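Local coordinates for protein NAD_Gly3P_dh, NAD-dependent glycerol-3-phosphate dehydrogenase (Streptosporangium roseum, PDB 5OCM) that probably acts as an NADPH-dependent imine reductase, holding NADP+ beside the hydrate of a trifluoromethyl ketone in the substrate pocket, at residues Thr237-Val242 against Leu261-Ala266; Gly226-Leu231 against Gly278-Ile283. One frame throughout, in Å; residues are numbered along the deposited sequence.

Overall arrangement
Both contacts belong to the C-terminal helical domain of the reductive aminase-like family, with their centres about 14 Å apart. Contact 1 pairs two antiparallel helices, 235-252 and 257-271, and the far side of the first lines the pocket holding NADP+ and 9RH. Contact 2 joins the loop before that first helix to the 3-10 segment that follows the second helix, so its segments flank contact 1 in sequence. The two meet directly: M282 CE lies 3.5 Å from L265 O, and Y279 CB 3.6 Å from H238 NE2. In contact 2, G278 CA lies about 9 Å from the nearest atom of the bound hydrate. Both contacts also touch the second subunit.

Contact 1: residues Thr237-Val242 against Leu261-Ala266. With 9RH (2,2,2-trifluoromethyl acetophenone hydrate), chain H.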
ATOM      1  N   THR A 237     -16.308 -12.826   0.865  1.00 15.13           N
ATOM      2  CA  THR A 237     -15.087 -13.601   0.627  1.00 17.55           C
ATOM      3  C   THR A 237     -13.873 -12.915   1.313  1.00 17.50           C
ATOM      4  O   THR A 237     -13.050 -13.588   1.985  1.00 14.31           O
ATOM      5  CB  THR A 237     -14.861 -13.786  -0.878  1.00 21.44           C
ATOM      6  OG1 THR A 237     -15.932 -14.550  -1.393  1.00 20.13           O
ATOM      7  CG2 THR A 237     -13.602 -14.457  -1.206  1.00 20.07           C
ATOM      8  N   HIS A 238     -13.782 -11.600   1.158  1.00 17.12           N
ATOM      9  CA  HIS A 238     -12.788 -10.837   1.901  1.00 16.31           C
ATOM     10  C   HIS A 238     -12.809 -11.118   3.417  1.00 17.24           C
ATOM     11  O   HIS A 238     -11.764 -11.362   4.038  1.00 16.14           O
ATOM     12  CB  HIS A 238     -12.927  -9.297   1.670  1.00 16.14           C
ATOM     13  CG  HIS A 238     -12.362  -8.803   0.361  1.00 16.40           C
ATOM     14  ND1 HIS A 238     -11.059  -8.350   0.247  1.00 17.09           N
ATOM     15  CD2 HIS A 238     -12.932  -8.599  -0.855  1.00 16.21           C
ATOM     16  CE1 HIS A 238     -10.870  -7.904  -0.991  1.00 16.74           C
ATOM     17  NE2 HIS A 238     -11.983  -8.037  -1.679  1.00 16.14           N
ATOM     18  N   VAL A 239     -13.983 -11.013   4.037  1.00 18.53           N
ATOM     19  CA  VAL A 239     -14.068 -11.078   5.497  1.00 17.97           C
ATOM     20  C   VAL A 239     -13.673 -12.482   5.992  1.00 18.99           C
ATOM     21  O   VAL A 239     -13.083 -12.586   7.095  1.00 17.95           O
ATOM     22  CB  VAL A 239     -15.449 -10.652   6.066  1.00 23.73           C
ATOM     23  CG1 VAL A 239     -15.680 -11.063   7.461  1.00 29.72           C
ATOM     24  CG2 VAL A 239     -15.724  -9.136   5.806  1.00 21.20           C
ATOM     25  N   ALA A 240     -13.921 -13.510   5.201  1.00 17.53           N
ATOM     26  CA  ALA A 240     -13.437 -14.839   5.597  1.00 17.59           C
ATOM     27  C   ALA A 240     -11.910 -14.857   5.720  1.00 18.87           C
ATOM     28  O   ALA A 240     -11.381 -15.468   6.653  1.00 19.13           O
ATOM     29  CB  ALA A 240     -13.926 -15.941   4.635  1.00 18.63           C
ATOM     30  N   THR A 241     -11.208 -14.181   4.792  1.00 16.11           N
ATOM     31  CA  THR A 241      -9.725 -14.078   4.896  1.00 17.28           C
ATOM     32  C   THR A 241      -9.278 -13.111   5.975  1.00 16.07           C
ATOM     33  O   THR A 241      -8.216 -13.325   6.549  1.00 14.97           O
ATOM     34  CB  THR A 241      -9.034 -13.781   3.537  1.00 18.21           C
ATOM     35  OG1 THR A 241      -9.725 -12.718   2.846  1.00 18.87           O
ATOM     36  CG2 THR A 241      -9.054 -15.000   2.672  1.00 19.81           C
ATOM     37  N   VAL A 242     -10.052 -12.060   6.270  1.00 14.72           N
ATOM     38  CA  VAL A 242      -9.709 -11.198   7.386  1.00 15.18           C
ATOM     39  C   VAL A 242      -9.684 -12.041   8.658  1.00 17.64           C
ATOM     40  O   VAL A 242      -8.765 -11.905   9.507  1.00 16.35           O
ATOM     41  CB  VAL A 242     -10.656 -10.006   7.564  1.00 15.89           C
ATOM     42  CG1 VAL A 242     -10.264  -9.194   8.786  1.00 16.72           C
ATOM     43  CG2 VAL A 242     -10.647  -9.121   6.288  1.00 14.96           C
ATOM     44  N   LEU A 261      -9.647  -3.761  13.163  1.00 15.41           N
ATOM     45  CA  LEU A 261     -10.309  -2.568  12.590  1.00 15.09           C
ATOM     46  C   LEU A 261     -10.815  -2.848  11.171  1.00 14.79           C
ATOM     47  O   LEU A 261     -11.916  -2.413  10.802  1.00 14.51           O
ATOM     48  CB  LEU A 261      -9.432  -1.311  12.635  1.00 17.05           C
ATOM     49  CG  LEU A 261     -10.068  -0.031  12.073  1.00 15.30           C
ATOM     50  CD1 LEU A 261     -11.406   0.320  12.768  1.00 16.22           C
ATOM     51  CD2 LEU A 261      -9.127   1.140  12.156  1.00 16.48           C
ATOM     52  N   VAL A 262     -10.041  -3.607  10.388  1.00 15.74           N
ATOM     53  CA  VAL A 262     -10.468  -4.016   9.027  1.00 15.87           C
ATOM     54  C   VAL A 262     -11.809  -4.768   9.143  1.00 15.88           C
ATOM     55  O   VAL A 262     -12.758  -4.486   8.378  1.00 15.13           O
ATOM     56  CB  VAL A 262      -9.394  -4.871   8.325  1.00 15.19           C
ATOM     57  CG1 VAL A 262      -9.910  -5.499   7.031  1.00 16.16           C
ATOM     58  CG2 VAL A 262      -8.114  -4.035   8.086  1.00 13.70           C
ATOM     59  N   ARG A 263     -11.879  -5.705  10.082  1.00 17.38           N
ATOM     60  CA  ARG A 263     -13.107  -6.509  10.293  1.00 19.34           C
ATOM     61  C   ARG A 263     -14.275  -5.640  10.763  1.00 19.65           C
ATOM     62  O   ARG A 263     -15.383  -5.758  10.227  1.00 20.03           O
ATOM     63  CB  ARG A 263     -12.783  -7.640  11.305  1.00 22.05           C
ATOM     64  CG  ARG A 263     -13.788  -8.693  11.598  1.00 28.21           C
ATOM     65  CD  ARG A 263     -14.614  -9.195  10.477  1.00 34.67           C
ATOM     66  NE  ARG A 263     -14.990 -10.635  10.763  1.00 36.05           N
ATOM     67  CZ  ARG A 263     -16.174 -11.202  10.430  1.00 43.84           C
ATOM     68  NH1 ARG A 263     -17.123 -10.504   9.801  1.00 43.13           N
ATOM     69  NH2 ARG A 263     -16.320 -12.487  10.622  1.00 42.89           N
ATOM     70  N   THR A 264     -14.022  -4.732  11.694  1.00 19.54           N
ATOM     71  CA  THR A 264     -15.049  -3.816  12.195  1.00 23.69           C
ATOM     72  C   THR A 264     -15.645  -2.999  11.071  1.00 23.44           C
ATOM     73  O   THR A 264     -16.871  -2.816  10.988  1.00 17.95           O
ATOM     74  CB  THR A 264     -14.447  -2.894  13.274  1.00 25.46           C
ATOM     75  OG1 THR A 264     -14.126  -3.729  14.391  1.00 29.30           O
ATOM     76  CG2 THR A 264     -15.354  -1.768  13.690  1.00 29.44           C
ATOM     77  N   LEU A 265     -14.789  -2.451  10.221  1.00 17.35           N
ATOM     78  CA  LEU A 265     -15.282  -1.600   9.140  1.00 18.69           C
ATOM     79  C   LEU A 265     -16.047  -2.445   8.140  1.00 16.33           C
ATOM     80  O   LEU A 265     -17.136  -2.016   7.685  1.00 17.00           O
ATOM     81  CB  LEU A 265     -14.111  -0.877   8.466  1.00 18.36           C
ATOM     82  CG  LEU A 265     -13.453   0.242   9.256  1.00 18.42           C
ATOM     83  CD1 LEU A 265     -12.065   0.617   8.687  1.00 19.53           C
ATOM     84  CD2 LEU A 265     -14.280   1.505   9.323  1.00 21.68           C
ATOM     85  N   ALA A 266     -15.522  -3.617   7.775  1.00 14.73           N
ATOM     86  CA  ALA A 266     -16.213  -4.469   6.854  1.00 15.80           C
ATOM     87  C   ALA A 266     -17.598  -4.957   7.426  1.00 18.25           C
ATOM     88  O   ALA A 266     -18.571  -5.097   6.698  1.00 18.57           O
ATOM     89  CB  ALA A 266     -15.368  -5.645   6.461  1.00 15.74           C
TER
HETATM   90  O1  9RH H 302     -10.732 -11.385  -0.690  1.00 22.89           O
HETATM   91  C1  9RH H 302      -9.455 -12.057  -0.771  1.00 21.87           C
HETATM   92  O2  9RH H 302      -8.653 -11.871   0.369  1.00 23.48           O
HETATM   93  C2  9RH H 302      -8.659 -11.623  -2.000  1.00 21.42           C
HETATM   94  C3  9RH H 302      -9.204 -10.714  -2.887  1.00 20.16           C
HETATM   95  C4  9RH H 302      -8.442 -10.214  -3.935  1.00 22.92           C
HETATM   96  C5  9RH H 302      -7.149 -10.640  -4.122  1.00 22.41           C
HETATM   97  C6  9RH H 302      -6.604 -11.573  -3.254  1.00 22.43           C
HETATM   98  C7  9RH H 302      -7.357 -12.053  -2.190  1.00 19.63           C
HETATM   99  C8  9RH H 302      -9.810 -13.509  -0.900  1.00 24.60           C
HETATM  100  F1  9RH H 302     -10.607 -13.876   0.117  1.00 21.88           F
HETATM  101  F2  9RH H 302      -8.705 -14.303  -0.937  1.00 26.60           F
HETATM  102  F3  9RH H 302     -10.459 -13.644  -2.044  1.00 26.33           F
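V239 and V242 point their branches at helix 257-271 from helix 235-252. V239 CG2 meets the methyl of A266, CB, at 3.6 Å, while the rest of its side chain crosses that of R263 at about a right angle. V242 lies obliquely to both V262 and R263: its CG2 meets V262 CG1 at 3.8 Å, and its CG1, anti to the backbone N (chi1 177°), rests against R263 CB. Small and beta-branched residues suit this seam, where the axes of segments 237-242 and 261-266 approach to 10.0 Å, roughly antiparallel at 153°. The R263 guanidinium makes salt bridges to D243 across the seam and to D267 on its own helix.

The other side of helix 235-252 faces the ligand. T241 OG1 accepts a hydrogen bond from 9RH O2 at 2.8 Å and donates one to H238 O at 2.7 Å; a chi1 of 46° turns the hydroxyl back to that carbonyl, which also receives V242 N. 9RH O1 sits 3.1 Å above the H238 ring plane, over its centre. H238 ND1 bonds instead to W178 NE1 of the second subunit. Apolar packing and the R263-D243 salt bridge thus join the helices, while one hydrogen bond and an imidazole face meet the hydrate's two hydroxyls, probably influencing its orientation.

Contact 2: residues Gly226-Leu231 against Gly278-Ile283; sequences GAYPAL and GYAAMI
Y228 lays its ring on A280 and A281 of the 3-10 segment 279-282, and its backbone carbonyl takes the amide of G278 just before it. The CA of A281 stands 3.7 Å from the Y228 ring centroid and 16° off the normal, a CH-pi contact over one face; the carbonyl carbon of G226 lies over the opposite face. A281 CB reaches CD2 of Y228 at 3.7 Å, A280 CB approaches CD1, and I283 CG2 comes to 3.4 Å from the Y228 OH. Alanines suit these positions because their short side chains let the broad ring come down close to the backbone. A chi1 of -44° carries the ring beside the Y228 backbone N and onto A280-A281. Separately, Y228 O accepts a nearly straight bond from G278 N (2.8 Å, 169°). G278 fits because a CB there would clash with P229 O.

Cut back to an alanine, the Y228 position is likely to lose the cover over A281 and I283, opening a gap between loop and 3-10 segment.

The loose side is the outer rim of the loop. G226, A227, P229 and L231 are exposed there, although P229 O is tied to Q222 NE2 and L231 O to Q124 NE2 of the second subunit. G226, with a positive phi, takes the chain out of helix 198-225. A230 centres an inverse gamma turn just before NADP+-binding D232. The arrangement is a loop packed on the short 3-10 segment between helices 257-271 and 283-286, within the C-terminal helical domain.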
ATOM      1  N   GLY A 226     -20.583   4.803  -8.286  1.00 13.55           N
ATOM      2  CA  GLY A 226     -21.453   4.400  -7.168  1.00 13.71           C
ATOM      3  C   GLY A 226     -22.065   3.070  -7.365  1.00 14.93           C
ATOM      4  O   GLY A 226     -23.169   2.833  -6.959  1.00 14.01           O
ATOM      5  N   ALA A 227     -21.352   2.162  -8.033  1.00 13.31           N
ATOM      6  CA  ALA A 227     -21.846   0.832  -8.362  1.00 13.65           C
ATOM      7  C   ALA A 227     -20.667  -0.124  -8.192  1.00 16.75           C
ATOM      8  O   ALA A 227     -19.612   0.100  -8.777  1.00 14.21           O
ATOM      9  CB  ALA A 227     -22.364   0.793  -9.777  1.00 14.96           C
ATOM     10  N   TYR A 228     -20.890  -1.185  -7.409  1.00 14.74           N
ATOM     11  CA  TYR A 228     -19.808  -1.973  -6.883  1.00 14.90           C
ATOM     12  C   TYR A 228     -19.991  -3.470  -7.120  1.00 15.93           C
ATOM     13  O   TYR A 228     -19.967  -4.242  -6.167  1.00 15.97           O
ATOM     14  CB  TYR A 228     -19.729  -1.687  -5.362  1.00 14.79           C
ATOM     15  CG  TYR A 228     -19.862  -0.217  -5.003  1.00 14.58           C
ATOM     16  CD1 TYR A 228     -18.838   0.661  -5.259  1.00 14.19           C
ATOM     17  CD2 TYR A 228     -20.983   0.268  -4.374  1.00 12.69           C
ATOM     18  CE1 TYR A 228     -18.950   2.025  -4.897  1.00 14.60           C
ATOM     19  CE2 TYR A 228     -21.110   1.615  -4.042  1.00 15.36           C
ATOM     20  CZ  TYR A 228     -20.096   2.481  -4.325  1.00 15.12           C
ATOM     21  OH  TYR A 228     -20.175   3.812  -4.012  1.00 17.26           O
ATOM     22  N   PRO A 229     -20.093  -3.900  -8.383  1.00 17.76           N
ATOM     23  CA  PRO A 229     -20.223  -5.355  -8.600  1.00 17.87           C
ATOM     24  C   PRO A 229     -18.945  -6.092  -8.192  1.00 19.36           C
ATOM     25  O   PRO A 229     -17.866  -5.588  -8.366  1.00 17.42           O
ATOM     26  CB  PRO A 229     -20.483  -5.466 -10.121  1.00 20.58           C
ATOM     27  CG  PRO A 229     -19.756  -4.297 -10.683  1.00 19.53           C
ATOM     28  CD  PRO A 229     -20.041  -3.174  -9.645  1.00 17.29           C
ATOM     29  N   ALA A 230     -19.106  -7.303  -7.679  1.00 19.43           N
ATOM     30  CA  ALA A 230     -17.990  -8.137  -7.251  1.00 19.76           C
ATOM     31  C   ALA A 230     -17.421  -8.882  -8.433  1.00 21.18           C
ATOM     32  O   ALA A 230     -17.743 -10.035  -8.648  1.00 22.87           O
ATOM     33  CB  ALA A 230     -18.441  -9.079  -6.156  1.00 18.71           C
ATOM     34  N   LEU A 231     -16.612  -8.196  -9.227  1.00 18.97           N
ATOM     35  CA  LEU A 231     -16.018  -8.779 -10.410  1.00 22.50           C
ATOM     36  C   LEU A 231     -14.863  -9.728 -10.079  1.00 21.36           C
ATOM     37  O   LEU A 231     -14.566 -10.617 -10.824  1.00 20.12           O
ATOM     38  CB  LEU A 231     -15.564  -7.742 -11.395  1.00 25.43           C
ATOM     39  CG  LEU A 231     -16.795  -6.902 -11.883  1.00 29.15           C
ATOM     40  CD1 LEU A 231     -16.315  -5.691 -12.689  1.00 33.05           C
ATOM     41  CD2 LEU A 231     -17.801  -7.728 -12.677  1.00 35.43           C
ATOM     42  N   GLY A 278     -18.530  -5.895  -4.360  1.00 17.39           N
ATOM     43  CA  GLY A 278     -17.074  -5.808  -4.365  1.00 17.13           C
ATOM     44  C   GLY A 278     -16.581  -4.880  -3.247  1.00 14.55           C
ATOM     45  O   GLY A 278     -17.326  -4.070  -2.701  1.00 16.01           O
ATOM     46  N   TYR A 279     -15.294  -4.951  -2.976  1.00 12.78           N
ATOM     47  CA  TYR A 279     -14.674  -4.213  -1.890  1.00 13.65           C
ATOM     48  C   TYR A 279     -14.808  -2.706  -2.048  1.00 12.75           C
ATOM     49  O   TYR A 279     -14.813  -1.969  -1.048  1.00 13.36           O
ATOM     50  CB  TYR A 279     -13.188  -4.601  -1.689  1.00 13.23           C
ATOM     51  CG  TYR A 279     -12.657  -4.275  -0.317  1.00 13.99           C
ATOM     52  CD1 TYR A 279     -12.809  -5.164   0.743  1.00 14.32           C
ATOM     53  CD2 TYR A 279     -12.034  -3.059  -0.051  1.00 14.77           C
ATOM     54  CE1 TYR A 279     -12.332  -4.870   2.019  1.00 14.31           C
ATOM     55  CE2 TYR A 279     -11.591  -2.715   1.220  1.00 13.81           C
ATOM     56  CZ  TYR A 279     -11.752  -3.633   2.271  1.00 14.62           C
ATOM     57  OH  TYR A 279     -11.347  -3.273   3.542  1.00 14.54           O
ATOM     58  N   ALA A 280     -14.938  -2.224  -3.276  1.00 12.02           N
ATOM     59  CA  ALA A 280     -15.111  -0.781  -3.487  1.00 12.00           C
ATOM     60  C   ALA A 280     -16.290  -0.191  -2.774  1.00 13.73           C
ATOM     61  O   ALA A 280     -16.309   1.004  -2.469  1.00 11.96           O
ATOM     62  CB  ALA A 280     -15.144  -0.488  -4.978  1.00 13.22           C
ATOM     63  N   ALA A 281     -17.319  -0.998  -2.488  1.00 13.62           N
ATOM     64  CA  ALA A 281     -18.471  -0.556  -1.707  1.00 14.01           C
ATOM     65  C   ALA A 281     -18.086  -0.040  -0.323  1.00 13.48           C
ATOM     66  O   ALA A 281     -18.825   0.770   0.286  1.00 15.00           O
ATOM     67  CB  ALA A 281     -19.482  -1.659  -1.597  1.00 14.42           C
ATOM     68  N   MET A 282     -16.903  -0.436   0.169  1.00 14.33           N
ATOM     69  CA  MET A 282     -16.363   0.079   1.424  1.00 14.42           C
ATOM     70  C   MET A 282     -16.183   1.581   1.441  1.00 14.60           C
ATOM     71  O   MET A 282     -16.114   2.165   2.536  1.00 13.23           O
ATOM     72  CB  MET A 282     -15.033  -0.596   1.746  1.00 16.11           C
ATOM     73  CG  MET A 282     -15.210  -2.049   2.142  1.00 18.05           C
ATOM     74  SD  MET A 282     -16.138  -2.290   3.670  1.00 18.49           S
ATOM     75  CE  MET A 282     -15.197  -1.321   4.803  1.00 22.64           C
ATOM     76  N   ILE A 283     -16.156   2.244   0.276  1.00 13.10           N
ATOM     77  CA  ILE A 283     -16.095   3.681   0.260  1.00 13.49           C
ATOM     78  C   ILE A 283     -17.177   4.299   1.149  1.00 14.24           C
ATOM     79  O   ILE A 283     -16.942   5.359   1.779  1.00 15.00           O
ATOM     80  CB  ILE A 283     -16.260   4.249  -1.202  1.00 13.69           C
ATOM     81  CG1 ILE A 283     -16.043   5.744  -1.267  1.00 15.34           C
ATOM     82  CG2 ILE A 283     -17.612   3.923  -1.833  1.00 14.60           C
ATOM     83  CD1 ILE A 283     -14.608   6.115  -0.983  1.00 13.62           C
TER